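Local atomic coordinates of ThermoDBP-single stranded DNA binding protein (Thermoproteus tenax, PDB entry 3TEK), a protein that binds single-stranded DNA, taking the place of the canonical single-stranded DNA-binding protein in the Thermoproteales. Residues Val13-Ile18 and Ala61-Glu66; Gly38-Arg43 and Pro50-Leu55. All coordinates share one frame; numbering follows the deposited sequence.

Contact 1: residues Val13-Ile18 and Ala61-Glu66; sequences VRSELI and AGSLRE
Strand 13-18 and helix 61-66 come together at Ser15 and Ser63, whose CA atoms are 5.8 Å apart, with the two axes 8.3 Å apart at closest approach and inclined at 47°. The two serine side chains meet through both CB and OG atoms, and no direct hydrogen bond crosses the interface. Ser15 CB lies 3.6 Å from Ser63 OG, while Ser15 OG in turn sits 3.7 Å from Ser63 CB. Val13, two residues back on the same strand face, adds a methyl group: its CG1 comes within 3.5 Å of Ser63 OG, and it also rests on Ala59 one helical turn earlier. Ser63 OG is swung beside its own backbone N (chi1 -57°), which turns it back along the helix to hydrogen-bond Ala59 O; the hydroxyl is thus satisfied inside its own helix even though its neighbours across the gap are mainly carbon. The setting is a helix packed against one face of a four-stranded antiparallel sheet, at outermost strand 13-20, and Ser63 also touches Ile28 of the adjoining strand 23-31. Alternation along the strand sends Arg14 and Glu16 away from the helix, where Glu16 pairs with Arg29. Two waters sit beside the serines and Glu66. One molecule lies 2.6 Å from Ser15 OG and reaches Ser63 OG only weakly. A second accepts from Ser15 N at 3.1 Å, on the edge of the strand facing away from its sheet partner, and donates a weak bond to Glu66 OE1, 3.3 Å off; the bend at chi2 of Glu66 turns its carboxylate toward that water. Ser15 OG has a further partner in Gln67 NE2, one residue past this part of the helix, and Leu17 continues the packing onto Gln67 and Phe68.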
loop_
_atom_site.group_PDB
_atom_site.type_symbol
_atom_site.label_atom_id
_atom_site.label_comp_id
_atom_site.label_asym_id
_atom_site.label_seq_id
_atom_site.Cartn_x
_atom_site.Cartn_y
_atom_site.Cartn_z
ATOM N N VAL A 13 -5.135 -0.199 -8.498
ATOM C CA VAL A 13 -5.526 0.786 -7.519
ATOM C C VAL A 13 -6.938 1.239 -7.819
ATOM O O VAL A 13 -7.237 1.598 -8.952
ATOM C CB VAL A 13 -4.607 2.023 -7.547
ATOM C CG1 VAL A 13 -4.995 2.991 -6.415
ATOM C CG2 VAL A 13 -3.150 1.618 -7.421
ATOM N N ARG A 14 -7.808 1.184 -6.814
ATOM C CA ARG A 14 -9.153 1.748 -6.921
ATOM C C ARG A 14 -9.390 2.692 -5.733
ATOM O O ARG A 14 -8.863 2.452 -4.658
ATOM C CB ARG A 14 -10.199 0.627 -6.887
ATOM C CG ARG A 14 -10.086 -0.426 -7.987
ATOM C CD ARG A 14 -11.006 -1.636 -7.695
ATOM N NE ARG A 14 -10.458 -2.526 -6.654
ATOM C CZ ARG A 14 -11.159 -3.457 -5.995
ATOM N NH1 ARG A 14 -12.463 -3.651 -6.229
ATOM N NH2 ARG A 14 -10.552 -4.194 -5.073
ATOM N N SER A 15 -10.194 3.738 -5.935
ATOM C CA SER A 15 -10.508 4.683 -4.876
ATOM C C SER A 15 -11.935 5.247 -4.916
ATOM O O SER A 15 -12.653 5.161 -5.912
ATOM C CB SER A 15 -9.509 5.829 -4.899
ATOM O OG SER A 15 -9.609 6.575 -6.092
ATOM N N GLU A 16 -12.344 5.818 -3.799
ATOM C CA GLU A 16 -13.570 6.607 -3.738
ATOM C C GLU A 16 -13.493 7.577 -2.576
ATOM O O GLU A 16 -12.663 7.430 -1.667
ATOM C CB GLU A 16 -14.808 5.716 -3.610
ATOM C CG GLU A 16 -14.869 4.833 -2.372
ATOM C CD GLU A 16 -16.001 3.827 -2.470
ATOM O OE1 GLU A 16 -17.177 4.227 -2.325
ATOM O OE2 GLU A 16 -15.711 2.638 -2.719
ATOM N N LEU A 17 -14.354 8.582 -2.621
ATOM C CA LEU A 17 -14.405 9.540 -1.537
ATOM C C LEU A 17 -15.337 9.051 -0.436
ATOM O O LEU A 17 -16.291 8.335 -0.674
ATOM C CB LEU A 17 -14.825 10.923 -2.047
ATOM C CG LEU A 17 -13.735 11.615 -2.886
ATOM C CD1 LEU A 17 -14.195 12.970 -3.405
ATOM C CD2 LEU A 17 -12.429 11.790 -2.114
ATOM N N ILE A 18 -15.039 9.457 0.779
ATOM C CA ILE A 18 -15.984 9.326 1.844
ATOM C C ILE A 18 -16.038 10.626 2.614
ATOM O O ILE A 18 -15.060 11.362 2.691
ATOM C CB ILE A 18 -15.637 8.148 2.758
ATOM C CG1 ILE A 18 -14.328 8.334 3.449
ATOM C CG2 ILE A 18 -15.504 6.807 1.940
ATOM C CD1 ILE A 18 -13.754 6.904 3.903
ATOM N N ALA A 61 -1.044 9.191 -5.239
ATOM C CA ALA A 61 -1.069 10.323 -6.185
ATOM C C ALA A 61 -2.150 10.066 -7.205
ATOM O O ALA A 61 -2.937 10.961 -7.502
ATOM C CB ALA A 61 0.276 10.481 -6.884
ATOM N N GLY A 62 -2.186 8.832 -7.720
ATOM C CA GLY A 62 -3.204 8.403 -8.673
ATOM C C GLY A 62 -4.616 8.543 -8.125
ATOM O O GLY A 62 -5.486 9.056 -8.808
ATOM N N SER A 63 -4.840 8.096 -6.888
ATOM C CA SER A 63 -6.163 8.244 -6.267
ATOM C C SER A 63 -6.540 9.730 -6.067
ATOM O O SER A 63 -7.693 10.100 -6.241
ATOM C CB SER A 63 -6.252 7.490 -4.950
ATOM O OG SER A 63 -5.953 6.102 -5.132
ATOM N N LEU A 64 -5.580 10.569 -5.712
ATOM C CA LEU A 64 -5.884 11.971 -5.525
ATOM C C LEU A 64 -6.323 12.652 -6.833
ATOM O O LEU A 64 -7.262 13.436 -6.844
ATOM C CB LEU A 64 -4.708 12.706 -4.875
ATOM C CG LEU A 64 -4.532 12.442 -3.368
ATOM C CD1 LEU A 64 -3.179 12.861 -2.923
ATOM C CD2 LEU A 64 -5.616 13.122 -2.506
ATOM N N ARG A 65 -5.629 12.331 -7.909
ATOM C CA ARG A 65 -6.004 12.779 -9.243
ATOM C C ARG A 65 -7.389 12.293 -9.644
ATOM O O ARG A 65 -8.170 13.071 -10.175
ATOM C CB ARG A 65 -4.996 12.288 -10.285
ATOM C CG ARG A 65 -3.669 12.965 -10.191
ATOM C CD ARG A 65 -2.761 12.643 -11.400
ATOM N NE ARG A 65 -1.368 12.536 -10.958
ATOM C CZ ARG A 65 -0.699 11.398 -10.758
ATOM N NH1 ARG A 65 -1.263 10.215 -11.012
ATOM N NH2 ARG A 65 0.562 11.455 -10.337
ATOM N N GLU A 66 -7.661 11.004 -9.408
ATOM C CA GLU A 66 -8.978 10.398 -9.697
ATOM C C GLU A 66 -10.091 11.168 -9.012
ATOM O O GLU A 66 -11.049 11.639 -9.649
ATOM C CB GLU A 66 -9.033 8.962 -9.184
ATOM C CG GLU A 66 -8.575 7.929 -10.156
ATOM C CD GLU A 66 -9.686 7.531 -11.126
ATOM O OE1 GLU A 66 -10.813 7.211 -10.658
ATOM O OE2 GLU A 66 -9.422 7.536 -12.350
HETATM O O HOH W 1 -10.759 4.351 -8.959
HETATM O O HOH W 2 -7.857 5.560 -7.785
#

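Contact 2: residues Gly38-Arg43 and Pro50-Leu55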
loop_
_atom_site.group_PDB
_atom_site.type_symbol
_atom_site.label_atom_id
_atom_site.label_comp_id
_atom_site.label_asym_id
_atom_site.label_seq_id
_atom_site.Cartn_x
_atom_site.Cartn_y
_atom_site.Cartn_z
ATOM N N GLY A 38 11.597 -10.074 -1.294
ATOM C CA GLY A 38 12.778 -9.313 -1.650
ATOM C C GLY A 38 12.461 -8.062 -2.469
ATOM O O GLY A 38 13.016 -6.989 -2.212
ATOM N N ARG A 39 11.598 -8.196 -3.473
ATOM C CA ARG A 39 11.255 -7.062 -4.347
ATOM C C ARG A 39 10.443 -6.028 -3.615
ATOM O O ARG A 39 10.687 -4.833 -3.727
ATOM C CB ARG A 39 10.431 -7.510 -5.552
ATOM C CG ARG A 39 11.172 -8.336 -6.589
ATOM C CD ARG A 39 10.256 -8.623 -7.798
ATOM N NE ARG A 39 9.496 -7.448 -8.244
ATOM C CZ ARG A 39 9.990 -6.414 -8.924
ATOM N NH1 ARG A 39 11.276 -6.361 -9.267
ATOM N NH2 ARG A 39 9.183 -5.412 -9.265
ATOM N N LEU A 40 9.458 -6.502 -2.868
ATOM C CA LEU A 40 8.483 -5.609 -2.259
ATOM C C LEU A 40 9.019 -4.952 -0.985
ATOM O O LEU A 40 8.880 -3.737 -0.805
ATOM C CB LEU A 40 7.184 -6.357 -1.952
ATOM C CG LEU A 40 6.091 -5.517 -1.271
ATOM C CD1 LEU A 40 5.571 -4.361 -2.149
ATOM C CD2 LEU A 40 4.978 -6.475 -0.814
ATOM N N PHE A 41 9.592 -5.768 -0.107
ATOM C CA PHE A 41 10.007 -5.321 1.228
ATOM C C PHE A 41 11.514 -5.190 1.388
ATOM O O PHE A 41 11.961 -4.609 2.370
ATOM C CB PHE A 41 9.527 -6.283 2.325
ATOM C CG PHE A 41 8.034 -6.399 2.459
ATOM C CD1 PHE A 41 7.243 -5.283 2.689
ATOM C CD2 PHE A 41 7.420 -7.650 2.382
ATOM C CE1 PHE A 41 5.854 -5.416 2.829
ATOM C CE2 PHE A 41 6.051 -7.795 2.524
ATOM C CZ PHE A 41 5.260 -6.674 2.741
ATOM N N GLY A 42 12.285 -5.724 0.446
ATOM C CA GLY A 42 13.748 -5.796 0.574
ATOM C C GLY A 42 14.523 -4.961 -0.433
ATOM O O GLY A 42 14.010 -3.970 -0.969
ATOM N N ARG A 43 15.758 -5.378 -0.710
ATOM C CA ARG A 43 16.687 -4.583 -1.529
ATOM C C ARG A 43 16.748 -4.977 -3.019
ATOM O O ARG A 43 17.558 -4.424 -3.765
ATOM C CB ARG A 43 18.094 -4.650 -0.923
ATOM C CG ARG A 43 18.893 -5.883 -1.337
ATOM C CD ARG A 43 19.898 -6.286 -0.280
ATOM N NE ARG A 43 20.366 -7.661 -0.453
ATOM C CZ ARG A 43 19.643 -8.753 -0.200
ATOM N NH1 ARG A 43 18.387 -8.659 0.230
ATOM N NH2 ARG A 43 20.176 -9.954 -0.389
ATOM N N PRO A 50 13.233 -1.142 -1.352
ATOM C CA PRO A 50 11.876 -1.653 -1.321
ATOM C C PRO A 50 11.005 -0.949 -2.355
ATOM O O PRO A 50 10.953 0.281 -2.401
ATOM C CB PRO A 50 11.410 -1.319 0.095
ATOM C CG PRO A 50 12.621 -1.343 0.891
ATOM C CD PRO A 50 13.691 -0.778 0.000
ATOM N N GLU A 51 10.336 -1.742 -3.184
ATOM C CA GLU A 51 9.434 -1.202 -4.198
ATOM C C GLU A 51 8.191 -0.616 -3.529
ATOM O O GLU A 51 7.517 0.236 -4.099
ATOM C CB GLU A 51 9.036 -2.297 -5.183
ATOM C CG GLU A 51 8.705 -1.795 -6.574
ATOM C CD GLU A 51 8.478 -2.926 -7.567
ATOM O OE1 GLU A 51 7.925 -2.643 -8.654
ATOM O OE2 GLU A 51 8.851 -4.088 -7.262
ATOM N N PHE A 52 7.925 -1.081 -2.312
ATOM C CA PHE A 52 6.742 -0.710 -1.550
ATOM C C PHE A 52 6.379 0.762 -1.675
ATOM O O PHE A 52 5.234 1.100 -1.966
ATOM C CB PHE A 52 6.934 -1.026 -0.080
ATOM C CG PHE A 52 5.759 -0.654 0.761
ATOM C CD1 PHE A 52 4.720 -1.555 0.964
ATOM C CD2 PHE A 52 5.664 0.599 1.334
ATOM C CE1 PHE A 52 3.629 -1.215 1.752
ATOM C CE2 PHE A 52 4.567 0.945 2.107
ATOM C CZ PHE A 52 3.548 0.037 2.309
ATOM N N PHE A 53 7.364 1.616 -1.435
ATOM C CA PHE A 53 7.137 3.057 -1.311
ATOM C C PHE A 53 6.772 3.727 -2.624
ATOM O O PHE A 53 5.892 4.597 -2.680
ATOM C CB PHE A 53 8.356 3.703 -0.648
ATOM C CG PHE A 53 8.476 3.338 0.806
ATOM C CD1 PHE A 53 7.580 3.861 1.726
ATOM C CD2 PHE A 53 9.411 2.428 1.242
ATOM C CE1 PHE A 53 7.658 3.518 3.074
ATOM C CE2 PHE A 53 9.493 2.071 2.592
ATOM C CZ PHE A 53 8.610 2.597 3.493
ATOM N N LYS A 54 7.435 3.271 -3.679
ATOM C CA LYS A 54 7.157 3.683 -5.039
ATOM C C LYS A 54 5.752 3.275 -5.444
ATOM O O LYS A 54 5.015 4.057 -6.055
ATOM C CB LYS A 54 8.171 3.034 -5.984
ATOM C CG LYS A 54 8.280 3.693 -7.336
ATOM C CD LYS A 54 9.374 3.009 -8.241
ATOM C CE LYS A 54 10.758 2.941 -7.570
ATOM N NZ LYS A 54 11.563 4.216 -7.591
ATOM N N LEU A 55 5.381 2.038 -5.101
ATOM C CA LEU A 55 4.042 1.546 -5.395
ATOM C C LEU A 55 3.003 2.354 -4.595
ATOM O O LEU A 55 1.992 2.798 -5.138
ATOM C CB LEU A 55 3.936 0.037 -5.107
ATOM C CG LEU A 55 4.896 -0.852 -5.962
ATOM C CD1 LEU A 55 4.908 -2.305 -5.478
ATOM C CD2 LEU A 55 4.606 -0.782 -7.468
#
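A bend at chi3 (44°) curls the Arg39 guanidinium round toward Glu51, whose side chain, extended beyond CG, runs alongside it in the same direction. The two form a salt bridge in which Glu51 OE2 sits over one face of the guanidinium, the planes turned 85° apart. The modelled separation of Arg39 NH2 and Glu51 OE2, 2.4 Å, is implausibly short, so the fine detail of this pair is doubtful. Next to this pair two backbone hydrogen bonds, Glu51 N to Arg39 O (3.2 Å, 160° at the hydrogen) and Phe52 N to a lone pair of Leu40 O (3.2 Å), join the short helix to the chain where it enters the long one. Two helices, 37-41 and 52-68, joined by a loop, meet here where the loop closes back on itself. Pro50 sets its CB 3.6 Å from Leu40 O and its CG equally far from Phe41 O. Among the apolar side chains, Leu40 CD1 touches Leu55 CD1 at 4.0 Å and also reaches the edge of the Phe52 ring. Phe41 CE1 meets Phe52 CD1 obliquely at 4.4 Å, and both rings continue onto Phe93 of helix 83-108, with Trp30 edge-to-face against Phe52.

In the fold
Both contacts use helix 52-68: contact 2 holds its start, contact 1 a part near its end. Their centres are 21 Å apart, on opposite sides of the chain's centre, and they do not touch, the nearest atoms being about 6 Å from each other. Along the chain, contact 2 is nested within the loop closed by contact 1: strand 13-20 comes first, then strand 23-31 and the short helix 37-41, followed by the long helix. The helix thus packs lightly on the outermost strand of the antiparallel sheet toward its end, and is hydrogen-bonded to the preceding short helix at its start, all within the single-stranded DNA-binding domain.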